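PDB 2R00: aspartate-semialdehyde dehydrogenase from Vibrio cholerae, which catalyses the NADPH-dependent reductive dephosphorylation of L-aspartyl-4-phosphate to L-aspartate-semialdehyde, a step toward lysine, methionine and threonine. Local coordinates for residues F4-G16 with W63-L77. Residues are numbered along the deposited sequence; the frame is centred on the assembly and turned at random.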
ATOM      1  N   PHE A   4      28.779 -21.815 -23.820  1.00 37.29           N
ATOM      2  CA  PHE A   4      28.514 -20.609 -24.597  1.00 35.83           C
ATOM      3  C   PHE A   4      29.348 -19.435 -24.116  1.00 34.84           C
ATOM      4  O   PHE A   4      29.627 -19.304 -22.920  1.00 34.76           O
ATOM      5  CB  PHE A   4      27.022 -20.270 -24.529  1.00 35.61           C
ATOM      6  CG  PHE A   4      26.133 -21.418 -24.895  1.00 35.47           C
ATOM      7  CD1 PHE A   4      25.652 -21.552 -26.189  1.00 35.67           C
ATOM      8  CD2 PHE A   4      25.795 -22.385 -23.949  1.00 35.45           C
ATOM      9  CE1 PHE A   4      24.838 -22.622 -26.542  1.00 36.17           C
ATOM     10  CE2 PHE A   4      24.984 -23.459 -24.291  1.00 35.86           C
ATOM     11  CZ  PHE A   4      24.503 -23.577 -25.591  1.00 36.06           C
ATOM     12  N   ASN A   5      29.762 -18.598 -25.061  1.00 33.62           N
ATOM     13  CA  ASN A   5      30.416 -17.344 -24.744  1.00 32.51           C
ATOM     14  C   ASN A   5      29.368 -16.278 -24.425  1.00 31.57           C
ATOM     15  O   ASN A   5      28.378 -16.102 -25.162  1.00 31.21           O
ATOM     16  CB  ASN A   5      31.319 -16.899 -25.894  1.00 32.97           C
ATOM     17  CG  ASN A   5      32.541 -17.797 -26.066  1.00 34.42           C
ATOM     18  OD1 ASN A   5      33.048 -18.378 -25.099  1.00 33.99           O
ATOM     19  ND2 ASN A   5      33.013 -17.918 -27.305  1.00 35.95           N
ATOM     20  N   VAL A   6      29.594 -15.586 -23.312  1.00 30.40           N
ATOM     21  CA  VAL A   6      28.629 -14.645 -22.754  1.00 29.44           C
ATOM     22  C   VAL A   6      29.294 -13.320 -22.380  1.00 28.40           C
ATOM     23  O   VAL A   6      30.371 -13.296 -21.776  1.00 28.05           O
ATOM     24  CB  VAL A   6      27.925 -15.246 -21.509  1.00 29.56           C
ATOM     25  CG1 VAL A   6      26.882 -14.275 -20.943  1.00 29.67           C
ATOM     26  CG2 VAL A   6      27.276 -16.588 -21.853  1.00 29.17           C
ATOM     27  N   ALA A   7      28.639 -12.226 -22.753  1.00 27.28           N
ATOM     28  CA  ALA A   7      29.055 -10.883 -22.369  1.00 26.58           C
ATOM     29  C   ALA A   7      28.066 -10.290 -21.376  1.00 26.55           C
ATOM     30  O   ALA A   7      26.850 -10.524 -21.473  1.00 25.77           O
ATOM     31  CB  ALA A   7      29.158  -9.969 -23.596  1.00 26.59           C
ATOM     32  N   ILE A   8      28.595  -9.517 -20.434  1.00 26.23           N
ATOM     33  CA  ILE A   8      27.775  -8.655 -19.594  1.00 26.55           C
ATOM     34  C   ILE A   8      28.192  -7.226 -19.887  1.00 26.77           C
ATOM     35  O   ILE A   8      29.361  -6.874 -19.730  1.00 26.78           O
ATOM     36  CB  ILE A   8      27.948  -8.957 -18.086  1.00 26.45           C
ATOM     37  CG1 ILE A   8      27.470 -10.376 -17.759  1.00 25.94           C
ATOM     38  CG2 ILE A   8      27.172  -7.929 -17.234  1.00 26.16           C
ATOM     39  CD1 ILE A   8      27.891 -10.862 -16.365  1.00 27.17           C
ATOM     40  N   PHE A   9      27.240  -6.411 -20.342  1.00 27.17           N
ATOM     41  CA  PHE A   9      27.495  -4.993 -20.604  1.00 27.43           C
ATOM     42  C   PHE A   9      26.915  -4.155 -19.476  1.00 27.88           C
ATOM     43  O   PHE A   9      25.734  -4.253 -19.162  1.00 27.63           O
ATOM     44  CB  PHE A   9      26.933  -4.575 -21.976  1.00 27.77           C
ATOM     45  CG  PHE A   9      27.152  -3.119 -22.325  1.00 27.67           C
ATOM     46  CD1 PHE A   9      28.306  -2.439 -21.917  1.00 28.78           C
ATOM     47  CD2 PHE A   9      26.214  -2.434 -23.093  1.00 28.10           C
ATOM     48  CE1 PHE A   9      28.506  -1.090 -22.251  1.00 28.97           C
ATOM     49  CE2 PHE A   9      26.405  -1.093 -23.448  1.00 27.22           C
ATOM     50  CZ  PHE A   9      27.549  -0.416 -23.022  1.00 28.58           C
ATOM     51  N   GLY A  10      27.760  -3.323 -18.877  1.00 28.47           N
ATOM     52  CA  GLY A  10      27.426  -2.637 -17.638  1.00 29.48           C
ATOM     53  C   GLY A  10      27.924  -3.462 -16.464  1.00 30.19           C
ATOM     54  O   GLY A  10      27.303  -3.490 -15.403  1.00 30.28           O
ATOM     55  N   ALA A  11      29.065  -4.120 -16.664  1.00 30.78           N
ATOM     56  CA  ALA A  11      29.609  -5.091 -15.710  1.00 31.66           C
ATOM     57  C   ALA A  11      30.038  -4.510 -14.360  1.00 32.16           C
ATOM     58  O   ALA A  11      30.131  -5.248 -13.376  1.00 32.54           O
ATOM     59  CB  ALA A  11      30.762  -5.839 -16.339  1.00 31.69           C
ATOM     60  N   THR A  12      30.307  -3.207 -14.313  1.00 32.63           N
ATOM     61  CA  THR A  12      30.736  -2.561 -13.070  1.00 33.34           C
ATOM     62  C   THR A  12      29.567  -1.946 -12.297  1.00 33.45           C
ATOM     63  O   THR A  12      29.740  -1.430 -11.186  1.00 33.74           O
ATOM     64  CB  THR A  12      31.860  -1.512 -13.306  1.00 33.22           C
ATOM     65  OG1 THR A  12      31.392  -0.477 -14.179  1.00 35.03           O
ATOM     66  CG2 THR A  12      33.084  -2.168 -13.931  1.00 33.77           C
ATOM     67  N   GLY A  13      28.378  -1.997 -12.886  1.00 33.43           N
ATOM     68  CA  GLY A  13      27.165  -1.584 -12.184  1.00 33.43           C
ATOM     69  C   GLY A  13      26.660  -2.687 -11.273  1.00 33.17           C
ATOM     70  O   GLY A  13      27.055  -3.853 -11.415  1.00 33.29           O
ATOM     71  N   ALA A  14      25.770  -2.324 -10.351  1.00 32.74           N
ATOM     72  CA  ALA A  14      25.258  -3.257  -9.352  1.00 32.09           C
ATOM     73  C   ALA A  14      24.490  -4.440  -9.944  1.00 31.94           C
ATOM     74  O   ALA A  14      24.622  -5.573  -9.458  1.00 31.58           O
ATOM     75  CB  ALA A  14      24.413  -2.524  -8.323  1.00 32.07           C
ATOM     76  N   VAL A  15      23.683  -4.193 -10.981  1.00 31.46           N
ATOM     77  CA  VAL A  15      22.958  -5.298 -11.604  1.00 30.87           C
ATOM     78  C   VAL A  15      23.923  -6.181 -12.397  1.00 30.68           C
ATOM     79  O   VAL A  15      23.835  -7.407 -12.331  1.00 30.70           O
ATOM     80  CB  VAL A  15      21.794  -4.841 -12.503  1.00 30.83           C
ATOM     81  CG1 VAL A  15      21.080  -6.054 -13.077  1.00 30.79           C
ATOM     82  CG2 VAL A  15      20.817  -3.960 -11.730  1.00 31.27           C
ATOM     83  N   GLY A  16      24.834  -5.549 -13.139  1.00 30.64           N
ATOM     84  CA  GLY A  16      25.842  -6.264 -13.926  1.00 30.24           C
ATOM     85  C   GLY A  16      26.689  -7.173 -13.047  1.00 30.12           C
ATOM     86  O   GLY A  16      26.944  -8.324 -13.401  1.00 29.60           O
ATOM     87  N   TRP A  63      32.121  -8.279 -31.104  1.00 32.93           N
ATOM     88  CA  TRP A  63      30.918  -8.979 -30.643  1.00 32.39           C
ATOM     89  C   TRP A  63      30.800 -10.394 -31.212  1.00 33.07           C
ATOM     90  O   TRP A  63      30.026 -11.201 -30.703  1.00 32.83           O
ATOM     91  CB  TRP A  63      29.650  -8.161 -30.961  1.00 30.87           C
ATOM     92  CG  TRP A  63      29.547  -6.852 -30.203  1.00 29.64           C
ATOM     93  CD1 TRP A  63      29.932  -5.620 -30.639  1.00 28.44           C
ATOM     94  CD2 TRP A  63      29.007  -6.659 -28.884  1.00 28.38           C
ATOM     95  NE1 TRP A  63      29.675  -4.669 -29.676  1.00 28.06           N
ATOM     96  CE2 TRP A  63      29.104  -5.280 -28.590  1.00 28.56           C
ATOM     97  CE3 TRP A  63      28.444  -7.516 -27.926  1.00 29.37           C
ATOM     98  CZ2 TRP A  63      28.661  -4.735 -27.371  1.00 28.54           C
ATOM     99  CZ3 TRP A  63      28.007  -6.972 -26.708  1.00 28.50           C
ATOM    100  CH2 TRP A  63      28.116  -5.594 -26.449  1.00 27.89           C
ATOM    101  N   SER A  64      31.576 -10.686 -32.259  1.00 33.92           N
ATOM    102  CA  SER A  64      31.634 -12.026 -32.867  1.00 34.56           C
ATOM    103  C   SER A  64      32.104 -13.094 -31.894  1.00 34.63           C
ATOM    104  O   SER A  64      31.899 -14.292 -32.120  1.00 35.12           O
ATOM    105  CB  SER A  64      32.547 -12.019 -34.095  1.00 34.54           C
ATOM    106  OG  SER A  64      31.918 -11.335 -35.168  1.00 36.94           O
ATOM    107  N   GLN A  65      32.734 -12.653 -30.814  1.00 34.79           N
ATOM    108  CA  GLN A  65      33.216 -13.547 -29.760  1.00 34.94           C
ATOM    109  C   GLN A  65      32.113 -14.218 -28.935  1.00 34.44           C
ATOM    110  O   GLN A  65      32.362 -15.247 -28.307  1.00 34.80           O
ATOM    111  CB  GLN A  65      34.149 -12.790 -28.818  1.00 34.86           C
ATOM    112  CG  GLN A  65      35.429 -12.310 -29.475  1.00 36.70           C
ATOM    113  CD  GLN A  65      36.267 -11.464 -28.553  1.00 37.60           C
ATOM    114  OE1 GLN A  65      35.958 -10.297 -28.301  1.00 38.23           O
ATOM    115  NE2 GLN A  65      37.346 -12.044 -28.043  1.00 39.25           N
ATOM    116  N   VAL A  66      30.906 -13.651 -28.927  1.00 33.92           N
ATOM    117  CA  VAL A  66      29.876 -14.114 -27.979  1.00 32.64           C
ATOM    118  C   VAL A  66      28.588 -14.607 -28.625  1.00 32.08           C
ATOM    119  O   VAL A  66      28.222 -14.176 -29.724  1.00 32.11           O
ATOM    120  CB  VAL A  66      29.552 -13.059 -26.874  1.00 33.02           C
ATOM    121  CG1 VAL A  66      30.739 -12.875 -25.941  1.00 33.75           C
ATOM    122  CG2 VAL A  66      29.165 -11.733 -27.470  1.00 31.92           C
ATOM    123  N   HIS A  67      27.909 -15.511 -27.921  1.00 30.83           N
ATOM    124  CA  HIS A  67      26.614 -16.028 -28.341  1.00 30.32           C
ATOM    125  C   HIS A  67      25.474 -15.184 -27.771  1.00 29.36           C
ATOM    126  O   HIS A  67      24.470 -14.953 -28.441  1.00 28.98           O
ATOM    127  CB  HIS A  67      26.439 -17.469 -27.869  1.00 30.27           C
ATOM    128  CG  HIS A  67      27.428 -18.426 -28.462  1.00 32.14           C
ATOM    129  ND1 HIS A  67      28.613 -18.755 -27.835  1.00 33.62           N
ATOM    130  CD2 HIS A  67      27.403 -19.130 -29.618  1.00 32.73           C
ATOM    131  CE1 HIS A  67      29.278 -19.618 -28.584  1.00 34.54           C
ATOM    132  NE2 HIS A  67      28.565 -19.864 -29.672  1.00 33.62           N
ATOM    133  N   ILE A  68      25.640 -14.757 -26.523  1.00 28.27           N
ATOM    134  CA  ILE A  68      24.582 -14.090 -25.754  1.00 27.70           C
ATOM    135  C   ILE A  68      25.184 -12.948 -24.945  1.00 26.74           C
ATOM    136  O   ILE A  68      26.289 -13.064 -24.406  1.00 25.94           O
ATOM    137  CB  ILE A  68      23.857 -15.084 -24.800  1.00 28.02           C
ATOM    138  CG1 ILE A  68      23.123 -16.168 -25.598  1.00 29.14           C
ATOM    139  CG2 ILE A  68      22.860 -14.354 -23.861  1.00 28.59           C
ATOM    140  CD1 ILE A  68      22.799 -17.408 -24.776  1.00 31.40           C
ATOM    141  N   ALA A  69      24.462 -11.836 -24.872  1.00 25.62           N
ATOM    142  CA  ALA A  69      24.901 -10.731 -24.033  1.00 25.16           C
ATOM    143  C   ALA A  69      23.777 -10.331 -23.097  1.00 24.79           C
ATOM    144  O   ALA A  69      22.622 -10.305 -23.503  1.00 24.63           O
ATOM    145  CB  ALA A  69      25.343  -9.542 -24.885  1.00 24.70           C
ATOM    146  N   LEU A  70      24.129 -10.048 -21.846  1.00 24.66           N
ATOM    147  CA  LEU A  70      23.203  -9.485 -20.873  1.00 24.65           C
ATOM    148  C   LEU A  70      23.564  -8.017 -20.706  1.00 24.44           C
ATOM    149  O   LEU A  70      24.689  -7.694 -20.325  1.00 24.51           O
ATOM    150  CB  LEU A  70      23.302 -10.219 -19.515  1.00 24.50           C
ATOM    151  CG  LEU A  70      23.365 -11.749 -19.446  1.00 26.25           C
ATOM    152  CD1 LEU A  70      23.560 -12.240 -18.006  1.00 27.45           C
ATOM    153  CD2 LEU A  70      22.122 -12.398 -20.048  1.00 25.96           C
ATOM    154  N   PHE A  71      22.617  -7.131 -21.006  1.00 23.82           N
ATOM    155  CA  PHE A  71      22.850  -5.684 -20.934  1.00 23.66           C
ATOM    156  C   PHE A  71      22.193  -5.108 -19.690  1.00 23.52           C
ATOM    157  O   PHE A  71      21.005  -5.334 -19.448  1.00 22.88           O
ATOM    158  CB  PHE A  71      22.233  -4.979 -22.157  1.00 23.49           C
ATOM    159  CG  PHE A  71      23.095  -4.978 -23.409  1.00 23.02           C
ATOM    160  CD1 PHE A  71      23.986  -6.022 -23.701  1.00 23.27           C
ATOM    161  CD2 PHE A  71      22.958  -3.947 -24.338  1.00 22.93           C
ATOM    162  CE1 PHE A  71      24.755  -5.997 -24.876  1.00 21.55           C
ATOM    163  CE2 PHE A  71      23.726  -3.910 -25.509  1.00 23.32           C
ATOM    164  CZ  PHE A  71      24.619  -4.945 -25.784  1.00 23.18           C
ATOM    165  N   SER A  72      22.949  -4.346 -18.913  1.00 24.01           N
ATOM    166  CA  SER A  72      22.347  -3.583 -17.815  1.00 24.89           C
ATOM    167  C   SER A  72      23.128  -2.315 -17.517  1.00 25.10           C
ATOM    168  O   SER A  72      23.568  -2.105 -16.390  1.00 25.10           O
ATOM    169  CB  SER A  72      22.204  -4.444 -16.548  1.00 24.87           C
ATOM    170  OG  SER A  72      21.366  -3.790 -15.596  1.00 26.76           O
ATOM    171  N   ALA A  73      23.288  -1.469 -18.535  1.00 25.45           N
ATOM    172  CA  ALA A  73      24.007  -0.201 -18.391  1.00 25.46           C
ATOM    173  C   ALA A  73      23.144   1.019 -18.724  1.00 25.37           C
ATOM    174  O   ALA A  73      23.665   2.073 -19.057  1.00 25.63           O
ATOM    175  CB  ALA A  73      25.274  -0.213 -19.247  1.00 25.84           C
ATOM    176  N   GLY A  74      21.824   0.873 -18.641  1.00 24.97           N
ATOM    177  CA  GLY A  74      20.922   1.999 -18.862  1.00 24.17           C
ATOM    178  C   GLY A  74      20.386   1.987 -20.279  1.00 23.40           C
ATOM    179  O   GLY A  74      21.036   1.477 -21.188  1.00 23.31           O
ATOM    180  N   GLY A  75      19.198   2.546 -20.449  1.00 23.04           N
ATOM    181  CA  GLY A  75      18.452   2.460 -21.694  1.00 23.50           C
ATOM    182  C   GLY A  75      19.130   3.070 -22.904  1.00 23.91           C
ATOM    183  O   GLY A  75      19.077   2.499 -23.989  1.00 23.50           O
ATOM    184  N   GLU A  76      19.761   4.232 -22.734  1.00 24.22           N
ATOM    185  CA  GLU A  76      20.358   4.910 -23.890  1.00 25.04           C
ATOM    186  C   GLU A  76      21.562   4.174 -24.458  1.00 24.63           C
ATOM    187  O   GLU A  76      21.743   4.140 -25.675  1.00 24.42           O
ATOM    188  CB  GLU A  76      20.602   6.416 -23.660  1.00 26.04           C
ATOM    189  CG  GLU A  76      19.446   7.320 -24.158  0.50 26.98           C
ATOM    190  CD  GLU A  76      19.914   8.490 -25.027  0.50 28.86           C
ATOM    191  OE1 GLU A  76      19.067   9.172 -25.637  0.50 29.82           O
ATOM    192  OE2 GLU A  76      21.130   8.740 -25.112  0.50 30.88           O
ATOM    193  N   LEU A  77      22.353   3.544 -23.590  1.00 24.04           N
ATOM    194  CA  LEU A  77      23.436   2.691 -24.052  1.00 23.62           C
ATOM    195  C   LEU A  77      22.950   1.415 -24.723  1.00 23.48           C
ATOM    196  O   LEU A  77      23.573   0.947 -25.678  1.00 23.84           O
ATOM    197  CB  LEU A  77      24.445   2.404 -22.926  1.00 23.91           C
ATOM    198  CG  LEU A  77      25.326   3.630 -22.641  1.00 23.42           C
ATOM    199  CD1 LEU A  77      26.164   3.449 -21.355  1.00 25.33           C
ATOM    200  CD2 LEU A  77      26.227   3.912 -23.858  1.00 24.69           C
TER
HETATM  201  O   HOH W   1      24.876  -2.869 -14.167  1.00 31.90           O
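Strands 4-9 and 68-71 run parallel, inclined by 17°, as neighbours in the Rossmann-type sheet of the nucleotide-binding domain, with straight backbone bonds such as Leu70 N to Ala7 O (2.8 Å). Val6, Ile8, Ile68 and Leu70 put branched aliphatic groups on one face, where Ile68 meets helix 316-335. On the other face the small Ala7 and Ala69 meet CB to CB, followed by the Phe9 and Phe71 rings. With CG anti to the backbone N (chi1 180°), the Phe9 ring swings toward the strand's C-terminal end, where Ala73 CB sits over one face; its edge turns onto the face of Phe71, CD2 over the ring centre, in a T-shaped pair (planes at 79°). Just before strand 68-71, His67 ND1 accepts the N-H of Asn5 (3.0 Å), nearly in its ring plane, while Phe4 presents its edge to the imidazole face. Beyond the strands comes the glycine-rich turn 10-13, its Thr12 and Gly13 predicted to bind NADP(+). Gly10, at a positive phi that glycine adopts easily, brings its CA to 3.6 Å from Ala73 CB. One water joins the segments there, donating to Gly10 O and to Ser72 O (2.7 Å) and accepting from Gly16 N (2.9 Å).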